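Local coordinates for protein short-chain type dehydrogenase/reductase (Mycobacterium ulcerans, PDB 3SVT) that is a short-chain dehydrogenase/reductase that probably catalyses an oxidation or reduction with a nicotinamide cofactor, at residues D11-V16 / A87-L92; S37-G42 / A64-P69; E137-G142 / S185-N190. All blocks are in the same frame, centred on the assembly; numbering follows the deposited sequence.

All three contacts belong to one parallel sheet and its flanking helices, the Rossmann-type core of a short-chain dehydrogenase/reductase. Interactions 1 and 2 are neighbours, with centres about 10 Å apart. Strands 13-17 and 37-42 lie side by side, and Y14 N approaches S37 O at 2.7 Å while V16 N approaches M39 O at 2.8 Å, both probable hydrogen bonds. Interaction 3 lies about 13 Å from interaction 1, centre to centre. There R91 NE packs 3.0 Å from G141 O, and L92 O packs 3.1 Å from M138 CG. Interactions 2 and 3 do not touch, and their nearest atoms are about 11 Å apart.

Interaction 1: D11-V16 / A87-L92; sequences DRTYLV and AWHGRL
T13 and H89 meet through two side chains with chi1 near -60°. In T13 (chi1 -52°) OG1 lies anti to the carbonyl carbon and CG2 anti to the backbone N, which sends the hydroxyl to H89 and the methyl to W88. In H89 (chi1 -59°) CG is likewise anti to the carbonyl carbon. OG1 of T13 forms a hydrogen bond with ND1 of H89 at 3.1 Å, at the ring edge and near its plane. Either atom could be the donor. CG2 of T13 comes obliquely to the W88 ring, 3.8 Å from CE3. CB of T13 lies 3.6 Å from the carbonyl O of R91. CD1 of L92 rests against the strand backbone, 3.7 Å from N of L15 and 3.8 Å from O of T13. It also packs 4.1 Å from CB of L15. The two rings of the 87-92 segment overlap at their rims: CE1 of H89 sits 3.4 Å above the W88 plane. H89 precedes G90, the positive-phi residue where the chain leaves helix 75-89. The contact joins the end of that helix to strand 13-17. The hydrogen bond fits either arrangement of the proton and probably limits rotation of the imidazole.

Interaction 2: S37-G42 / A64-P69; sequences SVMIVG and AIRYEP
The beta-alpha-beta unit of strand 37-42, helix 45-57 and strand 64-69 brings these two parallel strands together. It is part of the Rossmann-type sheet of the family. The segments run parallel, their axes inclined by 23°. N of V38 donates to O of A64 at 3.0 Å, N of R66 to O of V38, and N of I40 to O of R66. The bond from N of E68 to O of I40 is weak, at 3.3 Å. Side chains fill both faces. On the face of M39, R66 and E68, the methionine runs out from the strand with CG anti to the backbone N (chi1 -169°) and then bends at chi3 (-80°). This puts CE over one face of the R66 guanidinium, 3.6 Å above its plane and toward the rim. SD of M39 touches CG of E68 at 3.5 Å. R66 and E68 also form a long salt bridge, NH2 to OE2 at 3.7 Å. On the other face, CD1 of I65 lies 4.0 Å from CB of V38, and CG1 of I40 lies 3.9 Å from CB of Y67. Helix 45-57 meets I40 and Y67 on this face, while helix 22-33 meets V38 and I40. On the opposite face M39 touches A84 of helix 75-89, and R66 makes a cation-pi contact with W88. Strand 13-17 pairs with the other edge of strand 37-42.

Interaction 3: E137-G142 / S185-N190; sequences EMVRGG and SWVRVN
V139 and V187 set their side chains across each other at about a right angle, with the two CG2 methyls 3.8 Å apart. V187 points toward the helix, and its CG2 lies anti to the carbonyl carbon (chi1 176°, with CG1 anti to the backbone N). That methyl fits against the last helical turn: it is 3.9 Å from CB of M138 and 3.8 Å from N of V139. CG2 of V139 meets V187 and CB of S185; CG1 meets CB of S185 and lies 3.5 Å from its OG. Both methyls are 3.8 Å from that CB, which packs against the fork of the valine. The serine hydroxyl has its polar partner in the second subunit, where it hydrogen-bonds to O of R278. G279 of the second subunit packs on V139, and P222 of the third subunit on W186. W186 stands further out. Its CB lies 3.7 Å from O of G142, and this carbonyl approaches the indole obliquely. A water adds a polar link between the segments, donating to O of V139 and to O of S185. It bridges two carbonyls that could not bond to each other directly. Both helices end here in Schellman motifs: G142, with positive phi, closes helix 113-140, and W186 closes helix 163-182. The contact therefore joins the C-terminal end of one helix to the turn leading from the other into strand 187-198. That strand pairs with strand 144-149, and V189 packs on helix 163-182.

Interaction 1: D11-V16 / A87-L92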
loop_
_atom_site.group_PDB
_atom_site.type_symbol
_atom_site.label_atom_id
_atom_site.label_comp_id
_atom_site.label_asym_id
_atom_site.label_seq_id
_atom_site.Cartn_x
_atom_site.Cartn_y
_atom_site.Cartn_z
ATOM N N ASP B 11 21.733 -27.760 13.190
ATOM C CA ASP B 11 22.125 -27.296 14.534
ATOM C C ASP B 11 21.516 -25.944 14.906
ATOM O O ASP B 11 22.043 -25.219 15.749
ATOM C CB ASP B 11 23.657 -27.227 14.686
ATOM C CG ASP B 11 24.321 -28.576 14.607
ATOM O OD1 ASP B 11 23.647 -29.608 14.811
ATOM O OD2 ASP B 11 25.539 -28.596 14.345
ATOM N N ARG B 12 20.401 -25.603 14.277
ATOM C CA ARG B 12 19.642 -24.421 14.669
ATOM C C ARG B 12 18.334 -24.889 15.266
ATOM O O ARG B 12 17.834 -25.945 14.879
ATOM C CB ARG B 12 19.388 -23.494 13.466
ATOM C CG ARG B 12 20.682 -22.926 12.880
ATOM C CD ARG B 12 20.409 -21.899 11.771
ATOM N NE ARG B 12 21.654 -21.479 11.119
ATOM C CZ ARG B 12 21.805 -20.368 10.390
ATOM N NH1 ARG B 12 20.780 -19.525 10.187
ATOM N NH2 ARG B 12 22.989 -20.099 9.849
ATOM N N THR B 13 17.783 -24.082 16.178
ATOM C CA THR B 13 16.570 -24.418 16.910
ATOM C C THR B 13 15.465 -23.428 16.594
ATOM O O THR B 13 15.699 -22.226 16.578
ATOM C CB THR B 13 16.812 -24.440 18.425
ATOM O OG1 THR B 13 17.941 -25.279 18.705
ATOM C CG2 THR B 13 15.571 -24.993 19.176
ATOM N N TYR B 14 14.268 -23.951 16.341
ATOM C CA TYR B 14 13.111 -23.131 15.979
ATOM C C TYR B 14 11.874 -23.498 16.784
ATOM O O TYR B 14 11.682 -24.653 17.128
ATOM C CB TYR B 14 12.795 -23.273 14.483
ATOM C CG TYR B 14 13.954 -22.881 13.633
ATOM C CD1 TYR B 14 14.147 -21.562 13.253
ATOM C CD2 TYR B 14 14.910 -23.832 13.244
ATOM C CE1 TYR B 14 15.264 -21.197 12.480
ATOM C CE2 TYR B 14 16.005 -23.477 12.490
ATOM C CZ TYR B 14 16.185 -22.158 12.110
ATOM O OH TYR B 14 17.301 -21.823 11.348
ATOM N N LEU B 15 11.041 -22.495 17.056
ATOM C CA LEU B 15 9.715 -22.688 17.617
ATOM C C LEU B 15 8.662 -22.539 16.499
ATOM O O LEU B 15 8.685 -21.575 15.729
ATOM C CB LEU B 15 9.448 -21.654 18.714
ATOM C CG LEU B 15 8.061 -21.742 19.359
ATOM C CD1 LEU B 15 8.014 -22.983 20.273
ATOM C CD2 LEU B 15 7.765 -20.455 20.103
ATOM N N VAL B 16 7.740 -23.490 16.416
ATOM C CA VAL B 16 6.627 -23.408 15.460
ATOM C C VAL B 16 5.275 -23.551 16.158
ATOM O O VAL B 16 4.980 -24.593 16.780
ATOM C CB VAL B 16 6.764 -24.439 14.344
ATOM C CG1 VAL B 16 5.594 -24.290 13.340
ATOM C CG2 VAL B 16 8.140 -24.261 13.611
ATOM N N ALA B 87 16.095 -23.096 26.239
ATOM C CA ALA B 87 16.897 -23.886 27.162
ATOM C C ALA B 87 17.366 -25.196 26.518
ATOM O O ALA B 87 18.354 -25.791 26.968
ATOM C CB ALA B 87 16.106 -24.170 28.434
ATOM N N TRP B 88 16.674 -25.628 25.462
ATOM C CA TRP B 88 16.972 -26.909 24.818
ATOM C C TRP B 88 18.454 -27.012 24.444
ATOM O O TRP B 88 19.142 -27.922 24.887
ATOM C CB TRP B 88 16.101 -27.067 23.578
ATOM C CG TRP B 88 16.081 -28.436 22.917
ATOM C CD1 TRP B 88 16.804 -29.552 23.257
ATOM C CD2 TRP B 88 15.301 -28.807 21.770
ATOM N NE1 TRP B 88 16.500 -30.593 22.398
ATOM C CE2 TRP B 88 15.580 -30.157 21.481
ATOM C CE3 TRP B 88 14.374 -28.131 20.974
ATOM C CZ2 TRP B 88 14.972 -30.834 20.422
ATOM C CZ3 TRP B 88 13.765 -28.818 19.918
ATOM C CH2 TRP B 88 14.066 -30.145 19.658
ATOM N N HIS B 89 18.928 -26.077 23.616
ATOM C CA HIS B 89 20.352 -25.999 23.234
ATOM C C HIS B 89 21.015 -24.679 23.612
ATOM O O HIS B 89 22.219 -24.514 23.380
ATOM C CB HIS B 89 20.523 -26.200 21.726
ATOM C CG HIS B 89 20.006 -27.512 21.237
ATOM N ND1 HIS B 89 18.894 -27.614 20.427
ATOM C CD2 HIS B 89 20.431 -28.780 21.466
ATOM C CE1 HIS B 89 18.664 -28.890 20.170
ATOM N NE2 HIS B 89 19.579 -29.617 20.791
ATOM N N GLY B 90 20.258 -23.751 24.191
ATOM C CA GLY B 90 20.819 -22.475 24.651
ATOM C C GLY B 90 20.487 -21.261 23.801
ATOM O O GLY B 90 20.668 -20.126 24.250
ATOM N N ARG B 91 19.994 -21.484 22.585
ATOM C CA ARG B 91 19.693 -20.389 21.674
ATOM C C ARG B 91 18.459 -20.683 20.852
ATOM O O ARG B 91 18.235 -21.820 20.489
ATOM C CB ARG B 91 20.873 -20.135 20.739
ATOM C CG ARG B 91 20.896 -18.713 20.190
ATOM C CD ARG B 91 22.115 -18.429 19.315
ATOM N NE ARG B 91 21.842 -17.402 18.304
ATOM C CZ ARG B 91 22.725 -16.954 17.412
ATOM N NH1 ARG B 91 23.978 -17.408 17.409
ATOM N NH2 ARG B 91 22.361 -16.027 16.529
ATOM N N LEU B 92 17.662 -19.656 20.563
ATOM C CA LEU B 92 16.471 -19.787 19.714
ATOM C C LEU B 92 16.752 -19.011 18.439
ATOM O O LEU B 92 16.894 -17.791 18.471
ATOM C CB LEU B 92 15.209 -19.263 20.410
ATOM C CG LEU B 92 13.918 -19.224 19.569
ATOM C CD1 LEU B 92 13.436 -20.626 19.213
ATOM C CD2 LEU B 92 12.822 -18.470 20.293
#

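Interaction 2: S37-G42 / A64-P69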
loop_
_atom_site.group_PDB
_atom_site.type_symbol
_atom_site.label_atom_id
_atom_site.label_comp_id
_atom_site.label_asym_id
_atom_site.label_seq_id
_atom_site.Cartn_x
_atom_site.Cartn_y
_atom_site.Cartn_z
ATOM N N SER B 37 16.395 -28.496 14.870
ATOM C CA SER B 37 15.596 -28.805 16.054
ATOM C C SER B 37 14.368 -27.905 16.104
ATOM O O SER B 37 14.465 -26.676 16.040
ATOM C CB SER B 37 16.423 -28.618 17.325
ATOM O OG SER B 37 17.412 -29.623 17.400
ATOM N N VAL B 38 13.204 -28.528 16.212
ATOM C CA VAL B 38 11.964 -27.814 16.257
ATOM C C VAL B 38 11.177 -28.197 17.521
ATOM O O VAL B 38 11.119 -29.371 17.885
ATOM C CB VAL B 38 11.116 -28.133 15.030
ATOM C CG1 VAL B 38 9.794 -27.327 15.074
ATOM C CG2 VAL B 38 11.899 -27.824 13.744
ATOM N N MET B 39 10.591 -27.196 18.173
ATOM C CA MET B 39 9.500 -27.397 19.114
ATOM C C MET B 39 8.217 -26.881 18.464
ATOM O O MET B 39 8.138 -25.700 18.054
ATOM C CB MET B 39 9.735 -26.650 20.428
ATOM C CG MET B 39 8.746 -27.048 21.522
ATOM S SD MET B 39 8.921 -26.115 23.058
ATOM C CE MET B 39 10.307 -26.993 23.790
ATOM N N ILE B 40 7.241 -27.771 18.340
ATOM C CA ILE B 40 5.891 -27.410 17.919
ATOM C C ILE B 40 4.988 -27.214 19.139
ATOM O O ILE B 40 4.971 -28.036 20.049
ATOM C CB ILE B 40 5.237 -28.444 16.986
ATOM C CG1 ILE B 40 5.270 -29.872 17.588
ATOM C CG2 ILE B 40 5.921 -28.412 15.614
ATOM C CD1 ILE B 40 4.513 -30.914 16.746
ATOM N N VAL B 41 4.251 -26.118 19.163
ATOM C CA VAL B 41 3.307 -25.880 20.233
ATOM C C VAL B 41 1.924 -25.689 19.612
ATOM O O VAL B 41 1.800 -25.316 18.430
ATOM C CB VAL B 41 3.717 -24.677 21.082
ATOM C CG1 VAL B 41 5.101 -24.883 21.686
ATOM C CG2 VAL B 41 3.664 -23.381 20.274
ATOM N N GLY B 42 0.901 -25.974 20.408
ATOM C CA GLY B 42 -0.497 -25.863 20.000
ATOM C C GLY B 42 -1.446 -26.322 21.094
ATOM O O GLY B 42 -1.016 -26.788 22.160
ATOM N N ALA B 64 15.591 -32.917 14.998
ATOM C CA ALA B 64 15.036 -33.231 16.319
ATOM C C ALA B 64 13.682 -32.554 16.442
ATOM O O ALA B 64 13.472 -31.476 15.871
ATOM C CB ALA B 64 15.967 -32.748 17.419
ATOM N N ILE B 65 12.765 -33.178 17.176
ATOM C CA ILE B 65 11.414 -32.655 17.315
ATOM C C ILE B 65 10.900 -32.887 18.729
ATOM O O ILE B 65 11.131 -33.960 19.312
ATOM C CB ILE B 65 10.459 -33.297 16.285
ATOM C CG1 ILE B 65 9.046 -32.718 16.386
ATOM C CG2 ILE B 65 10.384 -34.816 16.482
ATOM C CD1 ILE B 65 8.931 -31.215 16.193
ATOM N N ARG B 66 10.208 -31.868 19.252
ATOM C CA ARG B 66 9.612 -31.843 20.590
ATOM C C ARG B 66 8.259 -31.154 20.522
ATOM O O ARG B 66 7.992 -30.408 19.580
ATOM C CB ARG B 66 10.453 -31.012 21.551
ATOM C CG ARG B 66 11.762 -31.594 21.930
ATOM C CD ARG B 66 12.533 -30.663 22.886
ATOM N NE ARG B 66 11.829 -30.410 24.145
ATOM C CZ ARG B 66 12.379 -29.878 25.232
ATOM N NH1 ARG B 66 13.665 -29.532 25.247
ATOM N NH2 ARG B 66 11.639 -29.695 26.318
ATOM N N TYR B 67 7.430 -31.354 21.541
ATOM C CA TYR B 67 6.182 -30.597 21.667
ATOM C C TYR B 67 5.913 -30.115 23.099
ATOM O O TYR B 67 6.406 -30.693 24.055
ATOM C CB TYR B 67 5.005 -31.397 21.146
ATOM C CG TYR B 67 4.479 -32.441 22.107
ATOM C CD1 TYR B 67 3.285 -32.235 22.815
ATOM C CD2 TYR B 67 5.158 -33.632 22.308
ATOM C CE1 TYR B 67 2.788 -33.193 23.680
ATOM C CE2 TYR B 67 4.668 -34.592 23.178
ATOM C CZ TYR B 67 3.491 -34.362 23.861
ATOM O OH TYR B 67 3.015 -35.314 24.723
ATOM N N GLU B 68 5.167 -29.017 23.209
ATOM C CA GLU B 68 4.610 -28.534 24.469
ATOM C C GLU B 68 3.184 -28.054 24.180
ATOM O O GLU B 68 2.995 -27.149 23.387
ATOM C CB GLU B 68 5.418 -27.363 25.036
ATOM C CG GLU B 68 6.880 -27.650 25.406
ATOM C CD GLU B 68 7.059 -28.505 26.643
ATOM O OE1 GLU B 68 6.068 -29.118 27.111
ATOM O OE2 GLU B 68 8.216 -28.586 27.136
ATOM N N PRO B 69 2.170 -28.677 24.805
ATOM C CA PRO B 69 0.811 -28.122 24.690
ATOM C C PRO B 69 0.772 -26.712 25.277
ATOM O O PRO B 69 1.335 -26.473 26.343
ATOM C CB PRO B 69 -0.050 -29.071 25.522
ATOM C CG PRO B 69 0.814 -30.216 25.878
ATOM C CD PRO B 69 2.236 -29.815 25.737
#

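Interaction 3: E137-G142 / S185-N190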
loop_
_atom_site.group_PDB
_atom_site.type_symbol
_atom_site.label_atom_id
_atom_site.label_comp_id
_atom_site.label_asym_id
_atom_site.label_seq_id
_atom_site.Cartn_x
_atom_site.Cartn_y
_atom_site.Cartn_z
ATOM N N GLU B 137 14.578 -13.632 23.718
ATOM C CA GLU B 137 15.669 -14.603 23.617
ATOM C C GLU B 137 16.472 -14.423 22.354
ATOM O O GLU B 137 17.701 -14.544 22.382
ATOM C CB GLU B 137 15.165 -16.039 23.686
ATOM C CG GLU B 137 14.368 -16.378 24.948
ATOM C CD GLU B 137 15.138 -16.139 26.224
ATOM O OE1 GLU B 137 16.378 -16.199 26.200
ATOM O OE2 GLU B 137 14.488 -15.869 27.248
ATOM N N MET B 138 15.798 -14.135 21.246
ATOM C CA MET B 138 16.515 -13.930 19.985
ATOM C C MET B 138 17.433 -12.711 20.063
ATOM O O MET B 138 18.549 -12.743 19.531
ATOM C CB MET B 138 15.563 -13.845 18.776
ATOM C CG MET B 138 15.198 -15.212 18.215
ATOM S SD MET B 138 13.945 -15.210 16.893
ATOM C CE MET B 138 12.650 -14.308 17.724
ATOM N N VAL B 139 16.994 -11.651 20.741
ATOM C CA VAL B 139 17.868 -10.509 20.973
ATOM C C VAL B 139 19.081 -10.916 21.828
ATOM O O VAL B 139 20.226 -10.650 21.465
ATOM C CB VAL B 139 17.112 -9.325 21.638
ATOM C CG1 VAL B 139 18.090 -8.235 22.068
ATOM C CG2 VAL B 139 16.052 -8.734 20.676
ATOM N N ARG B 140 18.835 -11.569 22.957
ATOM C CA ARG B 140 19.943 -12.070 23.796
ATOM C C ARG B 140 20.890 -13.014 23.048
ATOM O O ARG B 140 22.089 -13.034 23.314
ATOM C CB ARG B 140 19.415 -12.802 25.035
ATOM C CG ARG B 140 18.464 -11.991 25.881
ATOM C CD ARG B 140 18.664 -12.192 27.367
ATOM N NE ARG B 140 17.427 -11.890 28.093
ATOM C CZ ARG B 140 16.561 -12.798 28.556
ATOM N NH1 ARG B 140 15.462 -12.389 29.180
ATOM N NH2 ARG B 140 16.772 -14.103 28.408
ATOM N N GLY B 141 20.352 -13.807 22.127
ATOM C CA GLY B 141 21.164 -14.736 21.345
ATOM C C GLY B 141 21.983 -14.117 20.230
ATOM O O GLY B 141 22.755 -14.818 19.588
ATOM N N GLY B 142 21.828 -12.820 19.982
ATOM C CA GLY B 142 22.607 -12.139 18.955
ATOM C C GLY B 142 21.929 -12.045 17.594
ATOM O O GLY B 142 22.558 -11.672 16.600
ATOM N N SER B 185 19.087 -5.196 16.790
ATOM C CA SER B 185 19.520 -6.403 17.481
ATOM C C SER B 185 19.663 -7.606 16.534
ATOM O O SER B 185 19.886 -8.710 16.979
ATOM C CB SER B 185 18.559 -6.716 18.611
ATOM O OG SER B 185 18.672 -5.742 19.649
ATOM N N TRP B 186 19.572 -7.360 15.226
ATOM C CA TRP B 186 19.688 -8.397 14.197
ATOM C C TRP B 186 18.556 -9.397 14.254
ATOM O O TRP B 186 18.731 -10.521 13.808
ATOM C CB TRP B 186 21.038 -9.162 14.275
ATOM C CG TRP B 186 22.281 -8.328 14.149
ATOM C CD1 TRP B 186 23.126 -7.967 15.162
ATOM C CD2 TRP B 186 22.869 -7.805 12.941
ATOM N NE1 TRP B 186 24.179 -7.233 14.671
ATOM C CE2 TRP B 186 24.051 -7.118 13.314
ATOM C CE3 TRP B 186 22.507 -7.835 11.589
ATOM C CZ2 TRP B 186 24.874 -6.472 12.385
ATOM C CZ3 TRP B 186 23.335 -7.183 10.655
ATOM C CH2 TRP B 186 24.500 -6.513 11.067
ATOM N N VAL B 187 17.405 -9.008 14.800
ATOM C CA VAL B 187 16.208 -9.843 14.740
ATOM C C VAL B 187 15.305 -9.333 13.597
ATOM O O VAL B 187 14.771 -8.215 13.646
ATOM C CB VAL B 187 15.420 -9.824 16.071
ATOM C CG1 VAL B 187 14.100 -10.643 15.957
ATOM C CG2 VAL B 187 16.298 -10.346 17.242
ATOM N N ARG B 188 15.157 -10.162 12.571
ATOM C CA ARG B 188 14.323 -9.845 11.418
ATOM C C ARG B 188 12.903 -10.325 11.685
ATOM O O ARG B 188 12.693 -11.364 12.310
ATOM C CB ARG B 188 14.897 -10.501 10.159
ATOM C CG ARG B 188 16.400 -10.201 10.012
ATOM C CD ARG B 188 16.999 -10.755 8.763
ATOM N NE ARG B 188 17.193 -12.210 8.774
ATOM C CZ ARG B 188 16.403 -13.096 8.178
ATOM N NH1 ARG B 188 15.271 -12.714 7.543
ATOM N NH2 ARG B 188 16.741 -14.395 8.220
ATOM N N VAL B 189 11.929 -9.548 11.244
ATOM C CA VAL B 189 10.531 -9.912 11.440
ATOM C C VAL B 189 9.786 -9.662 10.135
ATOM O O VAL B 189 9.862 -8.565 9.571
ATOM C CB VAL B 189 9.848 -9.120 12.609
ATOM C CG1 VAL B 189 8.430 -9.692 12.898
ATOM C CG2 VAL B 189 10.720 -9.126 13.862
ATOM N N ASN B 190 9.088 -10.686 9.654
ATOM C CA ASN B 190 8.375 -10.622 8.386
ATOM C C ASN B 190 7.033 -11.342 8.494
ATOM O O ASN B 190 6.844 -12.198 9.371
ATOM C CB ASN B 190 9.205 -11.263 7.248
ATOM C CG ASN B 190 10.522 -10.548 6.978
ATOM O OD1 ASN B 190 10.532 -9.478 6.396
ATOM N ND2 ASN B 190 11.639 -11.163 7.365
HETATM O O HOH W 1 21.235 -9.180 19.198
#